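Malonyl CoA-acyl carrier protein transacylase (Mycobacterium tuberculosis, PDB 2QC3) catalyses the transfer of the malonyl group from malonyl-CoA to holo acyl carrier protein, a step that supplies malonyl-ACP to fatty acid biosynthesis. Local coordinates at residues Thr55-Ala60 and Glu120-Cys125; Val86-His91 and Tyr99-Val104; Gly94-Tyr99 and Ala112-Arg117. All coordinates share one frame; numbering follows the deposited sequence.

Contact 1. Residues Thr55-Ala60 and Glu120-Cys125; sequences TDTAVA and EMAKAC
A small apolar helix-to-helix contact joins T57 and A58, in the first turn of helix 57-77, to A122 near the C-terminal end of helix 107-125. The two backbones come within 6.0 Å of each other, measured from the CA of A58 to the CA of A122, an approach that the small side chains of these two alanines permit. Most of the touching is done by one methyl group: CG2 of T57 lies 3.9 Å from CB of A122 and equally near its CA. Beside it the CB of A58 stands 4.3 Å from the CB of A122, a looser methyl-to-methyl approach. No hydrogen bond crosses between the segments, and only 131 Å² of surface is buried. The first torsion of T57 (chi1 -160°) sets OG1 opposite the backbone N and divides the residue's roles: the methyl serves the neighbouring helix, while the buried hydroxyl is hydrogen-bonded to Q10 OE1 and Q61 NE2. D56 is the N-cap of helix 57-77. Its OD2 accepts from A58 N at 3.1 Å, the donor lying well above the carboxylate plane (64° out of it), and its carbonyl O takes both V59 N and A60 N. These bonds hold the first turn of the helix, which carries T57 and A58. F194 of a nearby loop touches both T57 and M121, bordering the contact, while P201 lies against A124. The start of helix 57-77 is thus set beside the last turns of helix 107-125, with the loop containing F194 reaching both.

Contact 2. Residues Val86-His91 and Tyr99-Val104; sequences VIVAGH and YAIAGV
V88, on strand 86-90, holds CG1 opposite its backbone N (chi1 -166°) and CG2 opposite its carbonyl carbon, an arrangement that turns both methyls to the end of helix 94-101. On the helix, I101 has chi1 -72°, which sets CG1 beside its backbone N and leaves the CG2 branch to meet the valine. CG1 of V88 is 3.9 Å from CG2 of I101; CG2 of V88 lies 4.0 Å from that same isoleucine methyl and 4.1 Å from CB of A102. The valine fork thus straddles I101 CG2 and reaches A102 with one prong, the V88 and I101 side chains crossing at a slant. Strand and helix are joined by the turn of the probable nucleophile elbow, and this contact packs the helix end back on its own strand. A102 is the first residue to leave helical geometry. Behind it a Schellman motif closes the helix: V104 N bonds to Y99 O at 2.8 Å and G103 N to A100 O at 3.0 Å, with G103 at positive phi as the C-prime residue. The backbone of V88 pairs with T221 and L223, on the edge side of the parallel sheet, while I101 reaches L5 of strand 2-7 and A102 reaches L222. With only carbon atoms of apolar side chains meeting across it and no hydrogen bond between the segments, the contact rests on van der Waals packing and the burial of 128 Å² of surface.

Contact 3. Residues Gly94-Tyr99 and Ala112-Arg117; sequences GEIAAY and ALAATR. With ACY (acetic acid), chain B.
Helix 94-101, whose start at G94 completes the probable nucleophile elbow of the GxSxG pattern (G90, S92, G94), packs here nearly antiparallel against helix 107-125. The short axes of 94-99 and 112-117 approach to 9.9 Å at 164°. I96 alone carries the first helix's share, and it does so through the end of its side chain. With chi2 at 175° the chain is extended, driving CD1 between the side chains of the second helix. That methyl lies 3.5 Å from the CA of A114, 4.1 Å from CG of L113, and 3.7 Å from CD of R117, whose chain slides past the isoleucine in the opposite direction. L241 of helix 234-243 touches both I96 and L113, and F206 of helix 203-211 touches L113 and R117, adding apolar groups from two further helices. R117 takes its polar end on toward the active site: its chain is extended from CG to NE, and its side chain comes within about 3 Å of that of H195 and about 5 Å of that of S92, the active-site residues by similarity. Q61 OE1 accepts from NH1, which helps to fix the rotation of the guanidinium. An acetic acid molecule, probably from the crystallisation liquor, is bound at the guanidinium edge and also hydrogen-bonded to V93 N, consistent with R117 binding the malonyl carboxylate, as the corresponding arginine does in relatives. The acetic acid O lies in the guanidinium plane, 2.8 Å from R117 NH1 in a fairly straight hydrogen bond (N-H...O 160°), and accepts a weak bond from NH2.

How the contacts relate
Helix 107-125 is common to contacts 1 and 3, whose centres are 13 Å apart; residues 112-117 and 120-125 are successive parts of it, with two residues between them. Contacts 2 and 3 share helix 94-101 and Y99, their centres 11 Å apart. They also touch directly, CG1 of V88 packing 3.5 Å from A98 O and G90 O lying 3.4 Å from E95 CG. Contact 3 is nearest the active site, through R117; in contact 1 the T57 side chain lies about 9 Å from those of S92 and H195 and about 6 Å from the acetic acid. Contact 2 lies away from these residues, although its strand leads to S92. Contacts 1 and 2 do not touch, their centres being 23 Å apart.

Contact 1. Residues Thr55-Ala60 and Glu120-Cys125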
loop_
_atom_site.group_PDB
_atom_site.type_symbol
_atom_site.label_atom_id
_atom_site.label_comp_id
_atom_site.label_asym_id
_atom_site.label_seq_id
_atom_site.Cartn_x
_atom_site.Cartn_y
_atom_site.Cartn_z
ATOM N N THR A 55 7.882 1.298 12.678
ATOM C CA THR A 55 6.434 1.161 12.648
ATOM C C THR A 55 5.797 2.554 12.682
ATOM O O THR A 55 4.586 2.701 12.524
ATOM C CB THR A 55 5.939 0.306 13.826
ATOM O OG1 THR A 55 6.496 -1.009 13.712
ATOM C CG2 THR A 55 4.422 0.192 13.814
ATOM N N ASP A 56 6.629 3.570 12.889
ATOM C CA ASP A 56 6.178 4.962 12.898
ATOM C C ASP A 56 5.735 5.231 11.458
ATOM O O ASP A 56 6.534 5.117 10.532
ATOM C CB ASP A 56 7.349 5.871 13.272
ATOM C CG ASP A 56 7.004 7.342 13.182
ATOM O OD1 ASP A 56 7.900 8.169 13.456
ATOM O OD2 ASP A 56 5.848 7.675 12.842
ATOM N N THR A 57 4.466 5.576 11.268
ATOM C CA THR A 57 3.942 5.791 9.921
ATOM C C THR A 57 4.754 6.771 9.086
ATOM O O THR A 57 4.854 6.621 7.867
ATOM C CB THR A 57 2.457 6.239 9.960
ATOM O OG1 THR A 57 1.854 5.985 8.682
ATOM C CG2 THR A 57 2.343 7.725 10.306
ATOM N N ALA A 58 5.350 7.763 9.735
ATOM C CA ALA A 58 6.147 8.745 9.017
ATOM C C ALA A 58 7.379 8.081 8.394
ATOM O O ALA A 58 7.965 8.606 7.449
ATOM C CB ALA A 58 6.562 9.862 9.963
ATOM N N VAL A 59 7.760 6.925 8.927
ATOM C CA VAL A 59 8.921 6.182 8.445
ATOM C C VAL A 59 8.576 4.957 7.595
ATOM O O VAL A 59 9.157 4.746 6.528
ATOM C CB VAL A 59 9.810 5.718 9.639
ATOM C CG1 VAL A 59 10.712 4.567 9.214
ATOM C CG2 VAL A 59 10.654 6.884 10.141
ATOM N N ALA A 60 7.636 4.146 8.061
ATOM C CA ALA A 60 7.271 2.938 7.326
ATOM C C ALA A 60 6.735 3.194 5.927
ATOM O O ALA A 60 6.943 2.391 5.018
ATOM C CB ALA A 60 6.264 2.127 8.116
ATOM N N GLU A 120 2.612 13.874 7.202
ATOM C CA GLU A 120 1.321 14.550 7.293
ATOM C C GLU A 120 0.275 13.725 8.041
ATOM O O GLU A 120 -0.479 14.257 8.856
ATOM C CB GLU A 120 0.792 14.892 5.903
ATOM C CG GLU A 120 1.552 15.997 5.216
ATOM C CD GLU A 120 1.660 17.244 6.075
ATOM O OE1 GLU A 120 0.632 17.691 6.619
ATOM O OE2 GLU A 120 2.776 17.783 6.206
ATOM N N MET A 121 0.223 12.425 7.767
ATOM C CA MET A 121 -0.750 11.576 8.442
ATOM C C MET A 121 -0.391 11.440 9.921
ATOM O O MET A 121 -1.274 11.402 10.782
ATOM C CB MET A 121 -0.823 10.206 7.765
ATOM C CG MET A 121 -1.512 10.222 6.396
ATOM S SD MET A 121 -1.452 8.621 5.539
ATOM C CE MET A 121 -2.370 7.598 6.677
ATOM N N ALA A 122 0.905 11.376 10.214
ATOM C CA ALA A 122 1.362 11.278 11.602
ATOM C C ALA A 122 0.782 12.481 12.348
ATOM O O ALA A 122 0.226 12.351 13.436
ATOM C CB ALA A 122 2.886 11.307 11.652
ATOM N N LYS A 123 0.913 13.649 11.729
ATOM C CA LYS A 123 0.403 14.902 12.274
ATOM C C LYS A 123 -1.099 14.792 12.527
ATOM O O LYS A 123 -1.597 15.178 13.587
ATOM C CB LYS A 123 0.659 16.021 11.271
ATOM C CG LYS A 123 1.234 17.295 11.841
ATOM C CD LYS A 123 1.614 18.225 10.701
ATOM C CE LYS A 123 2.262 19.500 11.202
ATOM N NZ LYS A 123 2.518 20.467 10.099
ATOM N N ALA A 124 -1.817 14.260 11.541
ATOM C CA ALA A 124 -3.261 14.109 11.639
ATOM C C ALA A 124 -3.690 13.171 12.766
ATOM O O ALA A 124 -4.727 13.384 13.385
ATOM C CB ALA A 124 -3.833 13.626 10.294
ATOM N N CYS A 125 -2.897 12.138 13.026
ATOM C CA CYS A 125 -3.209 11.175 14.078
ATOM C C CYS A 125 -3.219 11.833 15.452
ATOM O O CYS A 125 -3.763 11.295 16.413
ATOM C CB CYS A 125 -2.184 10.038 14.078
ATOM S SG CYS A 125 -2.238 9.012 12.608
#

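Contact 2. Residues Val86-His91 and Tyr99-Val104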
loop_
_atom_site.group_PDB
_atom_site.type_symbol
_atom_site.label_atom_id
_atom_site.label_comp_id
_atom_site.label_asym_id
_atom_site.label_seq_id
_atom_site.Cartn_x
_atom_site.Cartn_y
_atom_site.Cartn_z
ATOM N N VAL A 86 1.310 -6.047 -18.248
ATOM C CA VAL A 86 1.050 -6.082 -16.825
ATOM C C VAL A 86 -0.129 -5.202 -16.418
ATOM O O VAL A 86 -0.579 -4.341 -17.173
ATOM C CB VAL A 86 2.291 -5.619 -16.035
ATOM C CG1 VAL A 86 3.496 -6.469 -16.403
ATOM C CG2 VAL A 86 2.565 -4.142 -16.316
ATOM N N ILE A 87 -0.633 -5.448 -15.218
ATOM C CA ILE A 87 -1.719 -4.663 -14.655
ATOM C C ILE A 87 -1.140 -4.365 -13.271
ATOM O O ILE A 87 -0.678 -5.275 -12.582
ATOM C CB ILE A 87 -3.033 -5.489 -14.580
ATOM C CG1 ILE A 87 -4.235 -4.559 -14.395
ATOM C CG2 ILE A 87 -2.957 -6.522 -13.473
ATOM C CD1 ILE A 87 -4.156 -3.672 -13.193
ATOM N N VAL A 88 -1.114 -3.091 -12.888
ATOM C CA VAL A 88 -0.533 -2.696 -11.606
ATOM C C VAL A 88 -1.562 -2.262 -10.574
ATOM O O VAL A 88 -2.569 -1.640 -10.906
ATOM C CB VAL A 88 0.476 -1.530 -11.802
ATOM C CG1 VAL A 88 1.330 -1.342 -10.555
ATOM C CG2 VAL A 88 1.348 -1.796 -13.014
ATOM N N ALA A 89 -1.294 -2.588 -9.314
ATOM C CA ALA A 89 -2.183 -2.207 -8.219
ATOM C C ALA A 89 -1.423 -2.203 -6.896
ATOM O O ALA A 89 -0.556 -3.057 -6.672
ATOM C CB ALA A 89 -3.366 -3.164 -8.138
ATOM N N GLY A 90 -1.739 -1.244 -6.030
ATOM C CA GLY A 90 -1.089 -1.178 -4.741
ATOM C C GLY A 90 -2.124 -0.981 -3.648
ATOM O O GLY A 90 -3.215 -0.494 -3.882
ATOM N N HIS A 91 -1.769 -1.376 -2.437
ATOM C CA HIS A 91 -2.668 -1.224 -1.315
ATOM C C HIS A 91 -2.224 -0.079 -0.423
ATOM O O HIS A 91 -1.099 -0.071 0.064
ATOM C CB HIS A 91 -2.772 -2.547 -0.529
ATOM C CG HIS A 91 -3.672 -2.474 0.675
ATOM N ND1 HIS A 91 -4.843 -3.202 0.780
ATOM C CD2 HIS A 91 -3.609 -1.712 1.791
ATOM C CE1 HIS A 91 -5.463 -2.881 1.904
ATOM N NE2 HIS A 91 -4.736 -1.977 2.536
ATOM N N TYR A 99 2.155 3.521 -8.603
ATOM C CA TYR A 99 2.170 4.621 -9.560
ATOM C C TYR A 99 3.523 4.710 -10.251
ATOM O O TYR A 99 3.598 4.916 -11.463
ATOM C CB TYR A 99 1.858 5.945 -8.856
ATOM C CG TYR A 99 0.386 6.226 -8.712
ATOM C CD1 TYR A 99 -0.513 5.199 -8.432
ATOM C CD2 TYR A 99 -0.111 7.524 -8.843
ATOM C CE1 TYR A 99 -1.864 5.450 -8.284
ATOM C CE2 TYR A 99 -1.472 7.789 -8.693
ATOM C CZ TYR A 99 -2.339 6.748 -8.417
ATOM O OH TYR A 99 -3.684 6.985 -8.274
ATOM N N ALA A 100 4.592 4.560 -9.477
ATOM C CA ALA A 100 5.935 4.612 -10.035
ATOM C C ALA A 100 6.150 3.399 -10.940
ATOM O O ALA A 100 6.751 3.505 -12.006
ATOM C CB ALA A 100 6.974 4.628 -8.914
ATOM N N ILE A 101 5.652 2.243 -10.517
ATOM C CA ILE A 101 5.806 1.043 -11.324
ATOM C C ILE A 101 5.101 1.254 -12.661
ATOM O O ILE A 101 5.636 0.908 -13.711
ATOM C CB ILE A 101 5.239 -0.192 -10.589
ATOM C CG1 ILE A 101 6.178 -0.563 -9.433
ATOM C CG2 ILE A 101 5.079 -1.369 -11.560
ATOM C CD1 ILE A 101 5.604 -1.589 -8.451
ATOM N N ALA A 102 3.915 1.856 -12.612
ATOM C CA ALA A 102 3.132 2.122 -13.813
ATOM C C ALA A 102 3.586 3.369 -14.571
ATOM O O ALA A 102 2.899 3.822 -15.487
ATOM C CB ALA A 102 1.651 2.239 -13.455
ATOM N N GLY A 103 4.727 3.930 -14.171
ATOM C CA GLY A 103 5.275 5.090 -14.854
ATOM C C GLY A 103 4.628 6.453 -14.677
ATOM O O GLY A 103 4.919 7.378 -15.436
ATOM N N VAL A 104 3.770 6.607 -13.677
ATOM C CA VAL A 104 3.121 7.892 -13.463
ATOM C C VAL A 104 4.063 8.885 -12.796
ATOM O O VAL A 104 4.028 10.077 -13.095
ATOM C CB VAL A 104 1.846 7.721 -12.613
ATOM C CG1 VAL A 104 1.255 9.079 -12.258
ATOM C CG2 VAL A 104 0.831 6.901 -13.391
#

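Contact 3. Residues Gly94-Tyr99 and Ala112-Arg117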
loop_
_atom_site.group_PDB
_atom_site.type_symbol
_atom_site.label_atom_id
_atom_site.label_comp_id
_atom_site.label_asym_id
_atom_site.label_seq_id
_atom_site.Cartn_x
_atom_site.Cartn_y
_atom_site.Cartn_z
ATOM N N GLY A 94 0.951 1.629 -0.662
ATOM C CA GLY A 94 1.497 0.892 -1.793
ATOM C C GLY A 94 1.109 1.508 -3.125
ATOM O O GLY A 94 1.769 1.291 -4.136
ATOM N N GLU A 95 0.031 2.278 -3.147
ATOM C CA GLU A 95 -0.364 2.917 -4.401
ATOM C C GLU A 95 0.722 3.833 -4.967
ATOM O O GLU A 95 0.878 3.934 -6.183
ATOM C CB GLU A 95 -1.650 3.717 -4.223
ATOM C CG GLU A 95 -2.870 2.856 -3.955
ATOM C CD GLU A 95 -4.137 3.508 -4.445
ATOM O OE1 GLU A 95 -4.803 2.920 -5.326
ATOM O OE2 GLU A 95 -4.461 4.613 -3.955
ATOM N N ILE A 96 1.472 4.504 -4.097
ATOM C CA ILE A 96 2.525 5.404 -4.574
ATOM C C ILE A 96 3.576 4.613 -5.344
ATOM O O ILE A 96 4.050 5.050 -6.393
ATOM C CB ILE A 96 3.191 6.178 -3.400
ATOM C CG1 ILE A 96 2.195 7.199 -2.827
ATOM C CG2 ILE A 96 4.438 6.893 -3.885
ATOM C CD1 ILE A 96 2.690 7.939 -1.588
ATOM N N ALA A 97 3.931 3.444 -4.818
ATOM C CA ALA A 97 4.900 2.573 -5.469
ATOM C C ALA A 97 4.281 2.054 -6.769
ATOM O O ALA A 97 4.948 1.994 -7.807
ATOM C CB ALA A 97 5.263 1.407 -4.545
ATOM N N ALA A 98 3.002 1.691 -6.712
ATOM C CA ALA A 98 2.292 1.201 -7.896
ATOM C C ALA A 98 2.316 2.260 -8.996
ATOM O O ALA A 98 2.472 1.940 -10.179
ATOM C CB ALA A 98 0.850 0.855 -7.547
ATOM N N TYR A 99 2.155 3.521 -8.603
ATOM C CA TYR A 99 2.170 4.621 -9.560
ATOM C C TYR A 99 3.523 4.710 -10.251
ATOM O O TYR A 99 3.598 4.916 -11.463
ATOM C CB TYR A 99 1.858 5.945 -8.856
ATOM C CG TYR A 99 0.386 6.226 -8.712
ATOM C CD1 TYR A 99 -0.513 5.199 -8.432
ATOM C CD2 TYR A 99 -0.111 7.524 -8.843
ATOM C CE1 TYR A 99 -1.864 5.450 -8.284
ATOM C CE2 TYR A 99 -1.472 7.789 -8.693
ATOM C CZ TYR A 99 -2.339 6.748 -8.417
ATOM O OH TYR A 99 -3.684 6.985 -8.274
ATOM N N ALA A 112 9.769 10.355 -1.854
ATOM C CA ALA A 112 9.616 11.641 -1.175
ATOM C C ALA A 112 8.135 11.949 -0.929
ATOM O O ALA A 112 7.779 12.520 0.100
ATOM C CB ALA A 112 10.244 12.755 -2.006
ATOM N N LEU A 113 7.282 11.577 -1.886
ATOM C CA LEU A 113 5.847 11.808 -1.762
ATOM C C LEU A 113 5.313 10.911 -0.654
ATOM O O LEU A 113 4.423 11.284 0.110
ATOM C CB LEU A 113 5.135 11.477 -3.078
ATOM C CG LEU A 113 3.618 11.681 -3.045
ATOM C CD1 LEU A 113 3.314 13.159 -2.771
ATOM C CD2 LEU A 113 2.999 11.227 -4.366
ATOM N N ALA A 114 5.864 9.712 -0.580
ATOM C CA ALA A 114 5.467 8.773 0.441
ATOM C C ALA A 114 5.894 9.325 1.822
ATOM O O ALA A 114 5.143 9.237 2.798
ATOM C CB ALA A 114 6.117 7.412 0.155
ATOM N N ALA A 115 7.088 9.901 1.902
ATOM C CA ALA A 115 7.572 10.466 3.160
ATOM C C ALA A 115 6.666 11.614 3.620
ATOM O O ALA A 115 6.432 11.795 4.816
ATOM C CB ALA A 115 9.007 10.960 2.993
ATOM N N THR A 116 6.161 12.391 2.668
ATOM C CA THR A 116 5.267 13.498 2.989
ATOM C C THR A 116 3.940 12.943 3.496
ATOM O O THR A 116 3.367 13.450 4.462
ATOM C CB THR A 116 4.986 14.370 1.758
ATOM O OG1 THR A 116 6.188 15.031 1.365
ATOM C CG2 THR A 116 3.928 15.416 2.072
ATOM N N ARG A 117 3.460 11.899 2.826
ATOM C CA ARG A 117 2.205 11.258 3.194
ATOM C C ARG A 117 2.309 10.758 4.633
ATOM O O ARG A 117 1.362 10.856 5.404
ATOM C CB ARG A 117 1.922 10.084 2.239
ATOM C CG ARG A 117 0.526 9.470 2.354
ATOM C CD ARG A 117 0.321 8.437 1.241
ATOM N NE ARG A 117 -1.045 7.928 1.158
ATOM C CZ ARG A 117 -1.579 7.046 1.998
ATOM N NH1 ARG A 117 -0.869 6.561 3.004
ATOM N NH2 ARG A 117 -2.827 6.643 1.825
HETATM C C ACY B . -1.674 3.418 4.590
HETATM O O ACY B . -2.222 4.440 4.218
HETATM O OXT ACY B . -0.608 2.934 3.927
HETATM C CH3 ACY B . -2.183 2.680 5.797
#